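PDB 4DQN: putative branched-chain amino acid aminotransferase IlvE, which probably catalyses the pyridoxal-phosphate-dependent transfer of the amino group between leucine, isoleucine or valine and 2-oxoglutarate in branched-chain amino acid biosynthesis. Local coordinates for residues 210-215 with 220-225; 231-234 with 238-241; 293-298 with 316-321; 90-95 with 185-190; 169-174 with 201-206. All blocks are in the same frame, centred on the assembly; numbering follows the deposited sequence.

Contact 1 (210-215 with 220-225); sequences DVIYLD and TKIEEV
Asp215 and the backbone of Thr220 and Lys221 show how one carboxylate oxygen can close the turn of a hairpin. OD1 of Asp215 accepts two amide hydrogens: Thr220 N reaches it at 2.8 Å on the syn side, somewhat out of the carboxylate plane, and Lys221 N comes nearly in line with the C-O bond. The other oxygen, OD2, bonds to Thr218 OG1 within the turn and takes a hydrogen from a water, which holds Lys221 NZ only weakly. With two bonds on OD1 and two more partners on OD2, the carboxylate is fixed in rotation.

Backbone bonds join the strands themselves. Asp215 N donates to Lys221 O; further along, Tyr213 N donates to Glu224 O at 2.9 Å, and Tyr213 O receives Glu223 N at the same distance, 2.9 Å.

Apolar contacts line the face that carries Ile212 and Val225. CG1 of Ile212 lies 3.7 Å from Val225 CG1, the two side chains running side by side. Phe170 of the parallel strand 168-172 packs on both. Separately, the other branch of Ile212, CG2, touches Ile222 CG2 at 3.8 Å.

Glu223 folds back over the partner strand. Bent at chi2 (-101°), it lays CG 3.3 Å from Asp215 N and sends its carboxylate to Ser244 and Ser246. Its neighbour Glu224, whose side chain lies about 8 Å from that of Lys188, the predicted cofactor lysine, also faces Tyr213. This doubling of residues opposite one is a classic beta bulge, set in the antiparallel hairpin of strands 211-214 and 222-225, part of the mixed sheet of this class-IV aminotransferase.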
# COMPACT_ATOMS: atom_id res chain seq x y z
N ASP A 210 -20.03 -5.71 0.09
CA ASP A 210 -18.63 -5.62 0.48
C ASP A 210 -18.37 -6.61 1.61
O ASP A 210 -19.27 -7.34 2.05
CB ASP A 210 -18.30 -4.20 0.94
CG ASP A 210 -16.85 -3.82 0.69
OD1 ASP A 210 -15.99 -4.73 0.61
OD2 ASP A 210 -16.56 -2.61 0.58
N VAL A 211 -17.13 -6.64 2.07
CA VAL A 211 -16.73 -7.48 3.19
C VAL A 211 -16.73 -6.66 4.48
O VAL A 211 -16.38 -5.47 4.47
CB VAL A 211 -15.33 -8.13 2.91
CG1 VAL A 211 -14.52 -8.32 4.18
CG2 VAL A 211 -15.50 -9.46 2.19
N ILE A 212 -17.19 -7.26 5.58
CA ILE A 212 -16.95 -6.70 6.91
C ILE A 212 -15.73 -7.43 7.49
O ILE A 212 -15.72 -8.65 7.59
CB ILE A 212 -18.17 -6.86 7.84
CG1 ILE A 212 -19.32 -5.96 7.36
CG2 ILE A 212 -17.84 -6.50 9.27
CD1 ILE A 212 -20.60 -6.14 8.16
N TYR A 213 -14.70 -6.66 7.82
CA TYR A 213 -13.45 -7.23 8.31
C TYR A 213 -13.47 -7.33 9.81
O TYR A 213 -14.02 -6.46 10.48
CB TYR A 213 -12.27 -6.34 7.88
CG TYR A 213 -12.09 -6.26 6.39
CD1 TYR A 213 -12.69 -5.24 5.66
CD2 TYR A 213 -11.34 -7.20 5.72
CE1 TYR A 213 -12.54 -5.17 4.29
CE2 TYR A 213 -11.17 -7.14 4.35
CZ TYR A 213 -11.78 -6.13 3.65
OH TYR A 213 -11.61 -6.08 2.28
N LEU A 214 -12.86 -8.38 10.36
CA LEU A 214 -12.75 -8.51 11.81
C LEU A 214 -11.34 -8.15 12.25
O LEU A 214 -10.46 -7.96 11.40
CB LEU A 214 -13.10 -9.93 12.27
CG LEU A 214 -14.42 -10.50 11.75
CD1 LEU A 214 -14.77 -11.79 12.46
CD2 LEU A 214 -15.53 -9.46 11.91
N ASP A 215 -11.12 -8.05 13.55
CA ASP A 215 -9.81 -7.64 14.06
C ASP A 215 -8.76 -8.67 13.63
O ASP A 215 -8.98 -9.87 13.74
CB ASP A 215 -9.84 -7.44 15.58
CG ASP A 215 -9.95 -8.75 16.34
OD1 ASP A 215 -11.06 -9.32 16.38
OD2 ASP A 215 -8.92 -9.19 16.90
N THR A 220 -12.41 -11.76 16.22
CA THR A 220 -13.58 -11.95 17.07
C THR A 220 -14.42 -10.67 17.21
O THR A 220 -15.55 -10.70 17.70
CB THR A 220 -13.15 -12.45 18.45
OG1 THR A 220 -14.30 -12.91 19.17
CG2 THR A 220 -12.48 -11.34 19.22
N LYS A 221 -13.86 -9.55 16.76
CA LYS A 221 -14.51 -8.25 16.88
C LYS A 221 -14.55 -7.56 15.52
O LYS A 221 -13.62 -7.71 14.72
CB LYS A 221 -13.73 -7.38 17.86
CG LYS A 221 -13.56 -7.97 19.24
CD LYS A 221 -12.55 -7.18 20.06
CE LYS A 221 -11.21 -7.13 19.33
NZ LYS A 221 -10.20 -6.28 20.02
N ILE A 222 -15.62 -6.82 15.27
CA ILE A 222 -15.78 -6.12 14.00
C ILE A 222 -14.86 -4.91 13.93
O ILE A 222 -14.73 -4.15 14.90
CB ILE A 222 -17.24 -5.67 13.79
CG1 ILE A 222 -18.14 -6.89 13.57
CG2 ILE A 222 -17.36 -4.74 12.59
CD1 ILE A 222 -19.62 -6.54 13.38
N GLU A 223 -14.20 -4.74 12.78
CA GLU A 223 -13.36 -3.58 12.55
C GLU A 223 -14.09 -2.56 11.71
O GLU A 223 -14.41 -1.46 12.17
CB GLU A 223 -12.09 -4.00 11.82
CG GLU A 223 -11.16 -4.85 12.66
CD GLU A 223 -10.00 -4.06 13.21
OE1 GLU A 223 -9.18 -3.58 12.41
OE2 GLU A 223 -9.92 -3.93 14.45
N GLU A 224 -14.33 -2.92 10.45
CA GLU A 224 -15.00 -2.01 9.54
C GLU A 224 -15.67 -2.71 8.35
O GLU A 224 -15.44 -3.90 8.10
CB GLU A 224 -14.05 -0.89 9.07
CG GLU A 224 -12.67 -1.35 8.60
CD GLU A 224 -11.71 -0.18 8.44
OE1 GLU A 224 -11.52 0.59 9.41
OE2 GLU A 224 -11.15 -0.01 7.34
N VAL A 225 -16.51 -1.94 7.65
CA VAL A 225 -17.33 -2.43 6.54
C VAL A 225 -16.75 -1.86 5.25
O VAL A 225 -17.06 -0.73 4.86
CB VAL A 225 -18.77 -1.94 6.71
CG1 VAL A 225 -19.72 -2.66 5.76
CG2 VAL A 225 -19.23 -2.11 8.17
O HOH W 1 -7.37 -7.38 18.67

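Contact 2 (231-234 with 238-241); sequences FGIT and EFIT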
# COMPACT_ATOMS: atom_id res chain seq x y z
N PHE A 231 -21.65 0.68 12.68
CA PHE A 231 -22.32 1.14 13.89
C PHE A 231 -23.52 0.24 14.16
O PHE A 231 -24.15 -0.27 13.24
CB PHE A 231 -22.73 2.63 13.82
CG PHE A 231 -23.90 2.92 12.90
CD1 PHE A 231 -23.68 3.27 11.57
CD2 PHE A 231 -25.21 2.83 13.35
CE1 PHE A 231 -24.74 3.53 10.71
CE2 PHE A 231 -26.28 3.07 12.50
CZ PHE A 231 -26.05 3.42 11.18
N GLY A 232 -23.82 0.02 15.44
CA GLY A 232 -25.02 -0.73 15.78
C GLY A 232 -25.88 0.06 16.75
O GLY A 232 -25.37 0.88 17.53
N ILE A 233 -27.19 -0.18 16.70
CA ILE A 233 -28.11 0.41 17.66
C ILE A 233 -28.70 -0.70 18.51
O ILE A 233 -29.26 -1.66 17.98
CB ILE A 233 -29.24 1.20 16.97
CG1 ILE A 233 -28.78 2.62 16.66
CG2 ILE A 233 -30.43 1.36 17.88
CD1 ILE A 233 -27.92 2.72 15.49
N THR A 234 -28.57 -0.59 19.84
CA THR A 234 -29.13 -1.60 20.75
C THR A 234 -30.60 -1.32 21.06
O THR A 234 -31.10 -0.23 20.77
CB THR A 234 -28.37 -1.62 22.08
OG1 THR A 234 -28.64 -0.41 22.81
CG2 THR A 234 -26.88 -1.74 21.84
N GLU A 238 -28.81 2.62 22.38
CA GLU A 238 -27.43 3.05 22.48
C GLU A 238 -26.80 2.96 21.09
O GLU A 238 -27.14 2.07 20.31
CB GLU A 238 -26.65 2.16 23.44
CG GLU A 238 -27.27 2.01 24.82
CD GLU A 238 -26.89 0.68 25.44
OE1 GLU A 238 -27.02 -0.35 24.74
OE2 GLU A 238 -26.44 0.66 26.60
N PHE A 239 -25.88 3.87 20.79
CA PHE A 239 -25.13 3.87 19.54
C PHE A 239 -23.75 3.33 19.84
O PHE A 239 -23.02 3.90 20.66
CB PHE A 239 -25.03 5.30 19.01
CG PHE A 239 -24.33 5.44 17.69
CD1 PHE A 239 -22.95 5.54 17.62
CD2 PHE A 239 -25.07 5.51 16.51
CE1 PHE A 239 -22.31 5.68 16.39
CE2 PHE A 239 -24.44 5.65 15.28
CZ PHE A 239 -23.05 5.74 15.23
N ILE A 240 -23.37 2.22 19.20
CA ILE A 240 -22.07 1.62 19.45
C ILE A 240 -21.29 1.41 18.15
O ILE A 240 -21.81 0.86 17.17
CB ILE A 240 -22.19 0.29 20.23
CG1 ILE A 240 -22.98 0.50 21.53
CG2 ILE A 240 -20.82 -0.26 20.54
CD1 ILE A 240 -23.14 -0.75 22.37
N THR A 241 -20.05 1.88 18.13
CA THR A 241 -19.20 1.74 16.94
C THR A 241 -17.86 1.17 17.39
O THR A 241 -17.40 1.49 18.49
CB THR A 241 -19.01 3.11 16.22
OG1 THR A 241 -18.31 2.94 14.98
CG2 THR A 241 -18.26 4.09 17.09
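Phe231 holds CG between its backbone N and carbonyl carbon (chi1 72°), whereas Phe239 swings CG away from its own N (chi1 -177°), and these two choices bring the rings together across an antiparallel beta hairpin, strands 228-234 and 238-241. The ring planes are almost parallel, 11° apart, but slid so far that they barely overlap, with centroids 5.2 Å apart. The closest approaches are oblique: CZ of Phe239 lies 3.4 Å from Phe231 CB, and CE2 comes near Phe231 CD2. Ile233 adds its CD1 to the cluster, lying in plane at the edge of the Phe231 ring and 4.1 Å from Phe239 CD2. Leu256 and Leu257 of helix 251-262, with Leu321 of helix 316-329, pack on Phe239 from beyond the hairpin.

The backbone supplies the frame. Gly232 and Ile240 form a hydrogen-bonded pair, Gly232 N giving to Ile240 O and Ile240 N to Gly232 O, both nearly straight. The next pair, Ile233 with Phe239, is non-hydrogen-bonded, and Thr234 N then donates to Glu238 O.

Near the turn a side chain joins in. Thr234 CG2 touches Ile240 CD1, and the threonine hydroxyl works in two directions: OG1 accepts a hydrogen from Glu238 N at 3.1 Å and donates its own to Glu238 OE1, a short bond of 2.5 Å that meets the carboxylate on its anti side.

Contact 3 (293-298 with 316-321); sequences ISPIGG and PVTHKL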
# COMPACT_ATOMS: atom_id res chain seq x y z
N ILE A 293 -24.93 7.01 5.23
CA ILE A 293 -25.24 5.76 5.94
C ILE A 293 -25.71 4.71 4.95
O ILE A 293 -26.61 4.97 4.14
CB ILE A 293 -26.29 5.96 7.05
CG1 ILE A 293 -25.73 6.85 8.16
CG2 ILE A 293 -26.74 4.60 7.62
CD1 ILE A 293 -26.74 7.29 9.21
N SER A 294 -25.07 3.54 4.98
CA SER A 294 -25.56 2.39 4.22
C SER A 294 -26.16 1.42 5.22
O SER A 294 -25.43 0.74 5.93
CB SER A 294 -24.42 1.70 3.47
OG SER A 294 -23.76 2.60 2.59
N PRO A 295 -27.50 1.36 5.28
CA PRO A 295 -28.17 0.44 6.22
C PRO A 295 -27.80 -1.00 5.92
O PRO A 295 -27.74 -1.40 4.74
CB PRO A 295 -29.66 0.67 5.93
CG PRO A 295 -29.73 2.06 5.31
CD PRO A 295 -28.47 2.15 4.49
N ILE A 296 -27.53 -1.79 6.95
CA ILE A 296 -27.21 -3.19 6.74
C ILE A 296 -28.47 -4.02 6.92
O ILE A 296 -29.14 -3.93 7.95
CB ILE A 296 -26.08 -3.68 7.68
CG1 ILE A 296 -24.76 -3.00 7.31
CG2 ILE A 296 -25.93 -5.20 7.63
CD1 ILE A 296 -23.66 -3.11 8.37
N GLY A 297 -28.83 -4.78 5.89
CA GLY A 297 -29.95 -5.70 5.98
C GLY A 297 -29.49 -6.90 6.77
O GLY A 297 -29.84 -7.07 7.94
N GLY A 298 -28.65 -7.72 6.14
CA GLY A 298 -28.12 -8.90 6.79
C GLY A 298 -26.61 -9.03 6.63
O GLY A 298 -26.01 -8.48 5.70
N PRO A 316 -35.96 2.82 12.14
CA PRO A 316 -36.32 4.18 12.55
C PRO A 316 -35.16 5.01 13.06
O PRO A 316 -35.11 6.20 12.76
CB PRO A 316 -37.33 3.94 13.69
CG PRO A 316 -37.13 2.51 14.11
CD PRO A 316 -36.78 1.81 12.84
N VAL A 317 -34.26 4.41 13.85
CA VAL A 317 -33.17 5.18 14.45
C VAL A 317 -32.16 5.55 13.36
O VAL A 317 -31.67 6.69 13.32
CB VAL A 317 -32.49 4.41 15.61
CG1 VAL A 317 -31.28 5.19 16.15
CG2 VAL A 317 -33.49 4.11 16.72
N THR A 318 -31.87 4.59 12.48
CA THR A 318 -31.02 4.86 11.32
C THR A 318 -31.63 6.00 10.50
O THR A 318 -30.93 6.94 10.12
CB THR A 318 -30.85 3.60 10.43
OG1 THR A 318 -30.17 2.58 11.17
CG2 THR A 318 -30.02 3.93 9.18
N HIS A 319 -32.93 5.92 10.24
CA HIS A 319 -33.62 6.97 9.50
C HIS A 319 -33.44 8.34 10.14
O HIS A 319 -33.20 9.33 9.46
CB HIS A 319 -35.11 6.66 9.40
CG HIS A 319 -35.52 6.03 8.11
ND1 HIS A 319 -35.98 4.73 8.02
CD2 HIS A 319 -35.57 6.53 6.85
CE1 HIS A 319 -36.27 4.46 6.76
NE2 HIS A 319 -36.03 5.53 6.03
N LYS A 320 -33.58 8.39 11.46
CA LYS A 320 -33.51 9.64 12.21
C LYS A 320 -32.12 10.25 12.18
O LYS A 320 -31.97 11.47 12.07
CB LYS A 320 -33.94 9.41 13.67
CG LYS A 320 -35.43 9.53 13.91
CD LYS A 320 -35.84 8.79 15.18
CE LYS A 320 -34.86 9.02 16.31
NZ LYS A 320 -35.09 8.09 17.48
N LEU A 321 -31.11 9.41 12.31
CA LEU A 321 -29.72 9.86 12.26
C LEU A 321 -29.37 10.34 10.86
O LEU A 321 -28.69 11.36 10.71
CB LEU A 321 -28.78 8.73 12.68
CG LEU A 321 -28.86 8.30 14.15
CD1 LEU A 321 -28.10 6.99 14.39
CD2 LEU A 321 -28.30 9.38 15.02
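Ile293 meets Thr318 where strand 292-301 faces the first turns of helix 316-329. From CB the isoleucine divides. Its CG2 branch, anti to the backbone N, points at the helix and touches Thr318 CG2 at 3.7 Å, a methyl-to-methyl contact in which the two side chains cross at a slant. The longer branch leaves CB through CG1, which takes no part itself, and continues to CD1, which ends 4.3 Å from Leu321 CB, about one helical turn beyond Thr318. One residue thus reaches two positions on the helix surface, its two methyl ends serving two different partners.

A lesser contact comes from Pro295, whose ring carbon CG stands 4.3 Å from the same Thr318 CG2. That methyl therefore touches both the isoleucine and the proline of the strand. The torsion of Thr318 (chi1 -63°) gives the methyl to the strand and turns OG1 to another side, where it hydrogen-bonds with Glu283 OE1; the other oxygen of Glu283 accepts from Val317 N. The apolar and polar halves of the threonine are thereby both used.

Only 146 Å² is buried, and the strand and helix segments run nearly antiparallel, 177° between directions, with axes 10.0 Å apart. Phe231 of strand 228-234 also packs on Ile293 and on Thr318, while Leu256 of helix 251-262 touches both Ile293 and Leu321, so that the contact lies in a core shared by the mixed sheet and two helices.

Contact 4 (90-95 with 185-190); sequences ADRLLM and GAAKVG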
# COMPACT_ATOMS: atom_id res chain seq x y z
N ALA A 90 -0.19 11.24 7.18
CA ALA A 90 1.12 11.65 6.68
C ALA A 90 2.23 11.25 7.65
O ALA A 90 3.28 10.72 7.24
CB ALA A 90 1.12 13.16 6.46
N ASP A 91 2.00 11.50 8.93
CA ASP A 91 2.97 11.15 9.96
C ASP A 91 3.31 9.67 9.90
O ASP A 91 4.48 9.29 10.00
CB ASP A 91 2.41 11.44 11.35
CG ASP A 91 2.39 12.92 11.71
OD1 ASP A 91 3.03 13.75 11.01
OD2 ASP A 91 1.74 13.25 12.72
N ARG A 92 2.28 8.84 9.77
CA ARG A 92 2.47 7.39 9.75
C ARG A 92 3.34 6.94 8.57
O ARG A 92 4.08 5.95 8.67
CB ARG A 92 1.11 6.69 9.69
CG ARG A 92 1.17 5.18 9.80
CD ARG A 92 1.65 4.70 11.17
NE ARG A 92 1.77 3.24 11.18
CZ ARG A 92 1.86 2.49 12.27
NH1 ARG A 92 1.87 3.05 13.48
NH2 ARG A 92 1.96 1.16 12.15
N LEU A 93 3.25 7.67 7.47
CA LEU A 93 4.00 7.32 6.26
C LEU A 93 5.20 8.23 6.03
O LEU A 93 5.77 8.23 4.93
CB LEU A 93 3.08 7.36 5.05
CG LEU A 93 2.47 6.02 4.64
CD1 LEU A 93 1.55 5.47 5.70
CD2 LEU A 93 1.74 6.18 3.33
N LEU A 94 5.58 8.99 7.05
CA LEU A 94 6.73 9.89 6.96
C LEU A 94 6.60 10.88 5.80
O LEU A 94 7.59 11.16 5.12
CB LEU A 94 8.03 9.07 6.80
CG LEU A 94 8.82 8.70 8.06
CD1 LEU A 94 7.92 8.56 9.25
CD2 LEU A 94 9.64 7.42 7.85
N MET A 95 5.39 11.38 5.57
CA MET A 95 5.15 12.44 4.59
C MET A 95 4.95 13.73 5.36
O MET A 95 4.43 13.71 6.46
CB MET A 95 3.90 12.14 3.74
CG MET A 95 4.02 10.85 2.90
SD MET A 95 2.82 10.73 1.54
CE MET A 95 1.42 10.17 2.47
N GLY A 185 -3.59 0.53 9.17
CA GLY A 185 -5.05 0.50 9.15
C GLY A 185 -5.75 1.80 9.54
O GLY A 185 -6.84 2.10 9.04
N ALA A 186 -5.14 2.55 10.46
CA ALA A 186 -5.73 3.79 10.96
C ALA A 186 -5.30 4.99 10.11
O ALA A 186 -5.57 6.16 10.46
CB ALA A 186 -5.35 4.00 12.43
N ALA A 187 -4.63 4.70 9.00
CA ALA A 187 -4.17 5.72 8.07
C ALA A 187 -4.86 5.52 6.72
O ALA A 187 -4.94 4.39 6.22
CB ALA A 187 -2.63 5.63 7.91
N LYS A 188 -5.38 6.60 6.13
CA LYS A 188 -6.07 6.50 4.84
C LYS A 188 -5.05 6.41 3.70
O LYS A 188 -4.79 7.40 3.00
CB LYS A 188 -7.00 7.70 4.63
CG LYS A 188 -8.16 7.45 3.66
CD LYS A 188 -9.25 8.50 3.89
CE LYS A 188 -10.43 8.30 2.96
NZ LYS A 188 -11.12 6.99 3.19
N VAL A 189 -4.47 5.22 3.52
CA VAL A 189 -3.41 5.03 2.53
C VAL A 189 -3.77 3.92 1.55
O VAL A 189 -4.47 2.96 1.90
CB VAL A 189 -2.05 4.73 3.20
CG1 VAL A 189 -1.65 5.87 4.10
CG2 VAL A 189 -2.12 3.44 4.01
N GLY A 190 -3.26 4.03 0.33
CA GLY A 190 -3.54 3.06 -0.71
C GLY A 190 -3.29 1.60 -0.34
O GLY A 190 -4.00 0.71 -0.82
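The loop 185-190 carries Lys188, the residue predicted to form the Schiff base with pyridoxal phosphate, although no cofactor is attached here; opposite this loop, the helix 79-92 comes to its end in a Schellman motif. The motif turns on Leu94, which has positive phi, and is closed by Met95 N to Ala90 O and Leu94 N to Asp91 O. Leu93, just beyond the last helical residue, thereby faces the lysine loop.

Leu93 and Val189 carry the contact. CG1 of the valine abuts the forked end of the leucine, at 3.5 Å from Leu93 CD2 and 3.6 Å from Leu93 CD1, the first of these a tight fit for two carbons. Val189 places this branch beside its own backbone N and opposite the carbonyl carbon (chi1 -60°), which directs it at the fork. Away from this pair the touch is lighter: Arg92 lays the aliphatic CG of its chain 4.3 Å from Ala187 CB.

Lys188, between the two loop residues that touch the helix end, is at the centre of an inverse gamma turn and does not itself meet segment 90-95. Its NZ hydrogen-bonds with Tyr193 OH, and its backbone N is held by Thr89 OG1. From the second subunit, Tyr176 packs on Arg92 and Ala194 on Leu93.

With no polar link between the two segments, the contact rests on methyl and methylene groups alone. It is therefore without directional bonds, which is consistent with packing setting the place of Ala187 and Val189, while the polar atoms Lys188 N and NZ have their partners in Thr89 and Tyr193.

Contact 5 (169-174 with 201-206); sequences NFLIQD and KVAHER
Leu171 sets its CD2 methyl against the end of helix 190-205, and this is the well-buried part of the contact. The leucine extends CG opposite its backbone N (chi1 169°), so that CD2 reaches 4.1 Å from Ala203 CA and 4.5 Å from Ala203 CB. The small alanine lets the helix come near the strand, with CA atoms of Leu171 and Ala203 6.2 Å apart. Ala203 is also touched by Val211 of strand 211-214, and Phe208 lies against Leu171.

The outer part is built differently. Arg206, just past the helix, runs an extended chain from CG to NE back toward the strand and lays its guanidinium over Leu171: CD2 sits 3.9 Å above one face, displaced toward the rim, and 4.1 Å from Arg206 NH1. The same methyl thus serves both the buried alanine and the exposed arginine. Gln173 reaches the guanidinium by a bend at chi2 (69°), the amide standing steeply to it, with planes 78° apart. Its OE1 is 3.3 Å from Arg206 NH1 and 3.5 Å from Arg206 NH2, while NE2 of the glutamine hydrogen-bonds to Asp175 OD1. A separate salt bridge on the helix surface, Lys201 NZ to Glu205 OE2 at 2.9 Å, spans one turn.

Leaving the apolar inner side for the exposed outer one, the contact passes from methyl packing to polar groups near the surface. The arrangement is that of a beta-alpha-beta crossover: strand 168-172, helix 190-205 packed on it, and strand 211-214 returning parallel to the first.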
# COMPACT_ATOMS: atom_id res chain seq x y z
N ASN A 169 -26.66 -6.29 1.86
CA ASN A 169 -26.08 -7.36 2.65
C ASN A 169 -24.56 -7.38 2.55
O ASN A 169 -23.99 -7.02 1.51
CB ASN A 169 -26.66 -8.72 2.21
CG ASN A 169 -28.17 -8.77 2.30
OD1 ASN A 169 -28.76 -8.35 3.30
ND2 ASN A 169 -28.82 -9.27 1.25
N PHE A 170 -23.91 -7.81 3.63
CA PHE A 170 -22.45 -7.80 3.70
C PHE A 170 -21.93 -9.14 4.17
O PHE A 170 -22.67 -9.88 4.83
CB PHE A 170 -21.97 -6.70 4.65
CG PHE A 170 -22.22 -5.32 4.13
CD1 PHE A 170 -21.25 -4.66 3.39
CD2 PHE A 170 -23.44 -4.70 4.36
CE1 PHE A 170 -21.48 -3.38 2.89
CE2 PHE A 170 -23.68 -3.42 3.87
CZ PHE A 170 -22.70 -2.76 3.14
N LEU A 171 -20.68 -9.43 3.84
CA LEU A 171 -20.07 -10.73 4.12
C LEU A 171 -18.87 -10.61 5.07
O LEU A 171 -17.95 -9.83 4.82
CB LEU A 171 -19.61 -11.38 2.80
CG LEU A 171 -18.72 -12.63 2.90
CD1 LEU A 171 -19.52 -13.80 3.45
CD2 LEU A 171 -18.07 -12.99 1.56
N ILE A 172 -18.87 -11.38 6.15
CA ILE A 172 -17.65 -11.53 6.95
C ILE A 172 -16.83 -12.70 6.41
O ILE A 172 -17.29 -13.84 6.44
CB ILE A 172 -17.97 -11.77 8.43
CG1 ILE A 172 -18.76 -10.58 8.99
CG2 ILE A 172 -16.69 -11.98 9.22
CD1 ILE A 172 -19.24 -10.78 10.42
N GLN A 173 -15.62 -12.42 5.91
CA GLN A 173 -14.80 -13.46 5.28
C GLN A 173 -13.43 -13.47 5.94
O GLN A 173 -12.56 -12.66 5.62
CB GLN A 173 -14.68 -13.22 3.76
CG GLN A 173 -13.96 -14.33 2.97
CD GLN A 173 -14.74 -15.63 2.91
OE1 GLN A 173 -15.97 -15.63 2.96
NE2 GLN A 173 -14.03 -16.75 2.79
N ASP A 174 -13.24 -14.41 6.87
CA ASP A 174 -12.13 -14.36 7.83
C ASP A 174 -10.71 -14.62 7.28
O ASP A 174 -9.74 -14.39 8.00
CB ASP A 174 -12.41 -15.30 9.01
CG ASP A 174 -13.47 -14.76 9.93
OD1 ASP A 174 -13.19 -13.73 10.58
OD2 ASP A 174 -14.58 -15.34 10.00
N LYS A 201 -13.83 -8.39 -4.39
CA LYS A 201 -14.27 -9.19 -5.53
C LYS A 201 -14.97 -10.47 -5.08
O LYS A 201 -16.01 -10.86 -5.63
CB LYS A 201 -13.07 -9.54 -6.43
CG LYS A 201 -13.40 -10.43 -7.63
CD LYS A 201 -12.21 -10.53 -8.58
CE LYS A 201 -12.51 -11.39 -9.80
NZ LYS A 201 -12.62 -12.83 -9.45
N VAL A 202 -14.40 -11.13 -4.07
CA VAL A 202 -15.01 -12.32 -3.47
C VAL A 202 -16.43 -12.02 -2.97
O VAL A 202 -17.37 -12.78 -3.26
CB VAL A 202 -14.15 -12.88 -2.32
CG1 VAL A 202 -14.87 -14.04 -1.61
CG2 VAL A 202 -12.79 -13.34 -2.85
N ALA A 203 -16.58 -10.93 -2.23
CA ALA A 203 -17.89 -10.52 -1.72
C ALA A 203 -18.86 -10.28 -2.87
O ALA A 203 -19.99 -10.80 -2.87
CB ALA A 203 -17.77 -9.24 -0.86
N HIS A 204 -18.42 -9.50 -3.86
CA HIS A 204 -19.26 -9.13 -5.00
C HIS A 204 -19.76 -10.35 -5.78
O HIS A 204 -20.94 -10.41 -6.16
CB HIS A 204 -18.51 -8.17 -5.93
CG HIS A 204 -18.05 -6.91 -5.25
ND1 HIS A 204 -17.07 -6.10 -5.78
CD2 HIS A 204 -18.44 -6.32 -4.09
CE1 HIS A 204 -16.87 -5.07 -4.97
NE2 HIS A 204 -17.69 -5.18 -3.94
N GLU A 205 -18.88 -11.32 -6.00
CA GLU A 205 -19.27 -12.53 -6.74
C GLU A 205 -20.25 -13.44 -5.99
O GLU A 205 -20.85 -14.34 -6.58
CB GLU A 205 -18.03 -13.31 -7.18
CG GLU A 205 -17.52 -12.84 -8.53
CD GLU A 205 -16.09 -13.24 -8.82
OE1 GLU A 205 -15.53 -14.10 -8.08
OE2 GLU A 205 -15.53 -12.68 -9.79
N ARG A 206 -20.40 -13.22 -4.69
CA ARG A 206 -21.42 -13.92 -3.91
C ARG A 206 -22.62 -13.01 -3.68
O ARG A 206 -23.49 -13.29 -2.84
CB ARG A 206 -20.87 -14.39 -2.57
CG ARG A 206 -19.80 -15.46 -2.69
CD ARG A 206 -19.46 -15.98 -1.31
NE ARG A 206 -18.09 -16.43 -1.22
CZ ARG A 206 -17.55 -16.92 -0.11
NH1 ARG A 206 -18.29 -17.00 0.99
NH2 ARG A 206 -16.28 -17.32 -0.10

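Overall arrangement
Contacts 1, 2, 3 and 5 all reach one mixed sheet and illustrate how a fold is assembled from local pieces. Along the chain, contact 4 begins first and interleaves with contact 5; contacts 1, 2 and 3 follow in series. Contacts 1 and 5 touch, centres about 11 Å apart, through the parallel strands 168-172 and 211-214; contacts 2 and 3 are equally near and share the packing of helix 316-329. Strand 292-301 of contact 3 also pairs with strand 168-172. Contact 4 lies about 30 Å from contact 3 but about 20 Å from contact 1, between centres. Contacts 4 and 5 both touch the second subunit, so contact 4 places the predicted cofactor lysine's loop near the dimer interface.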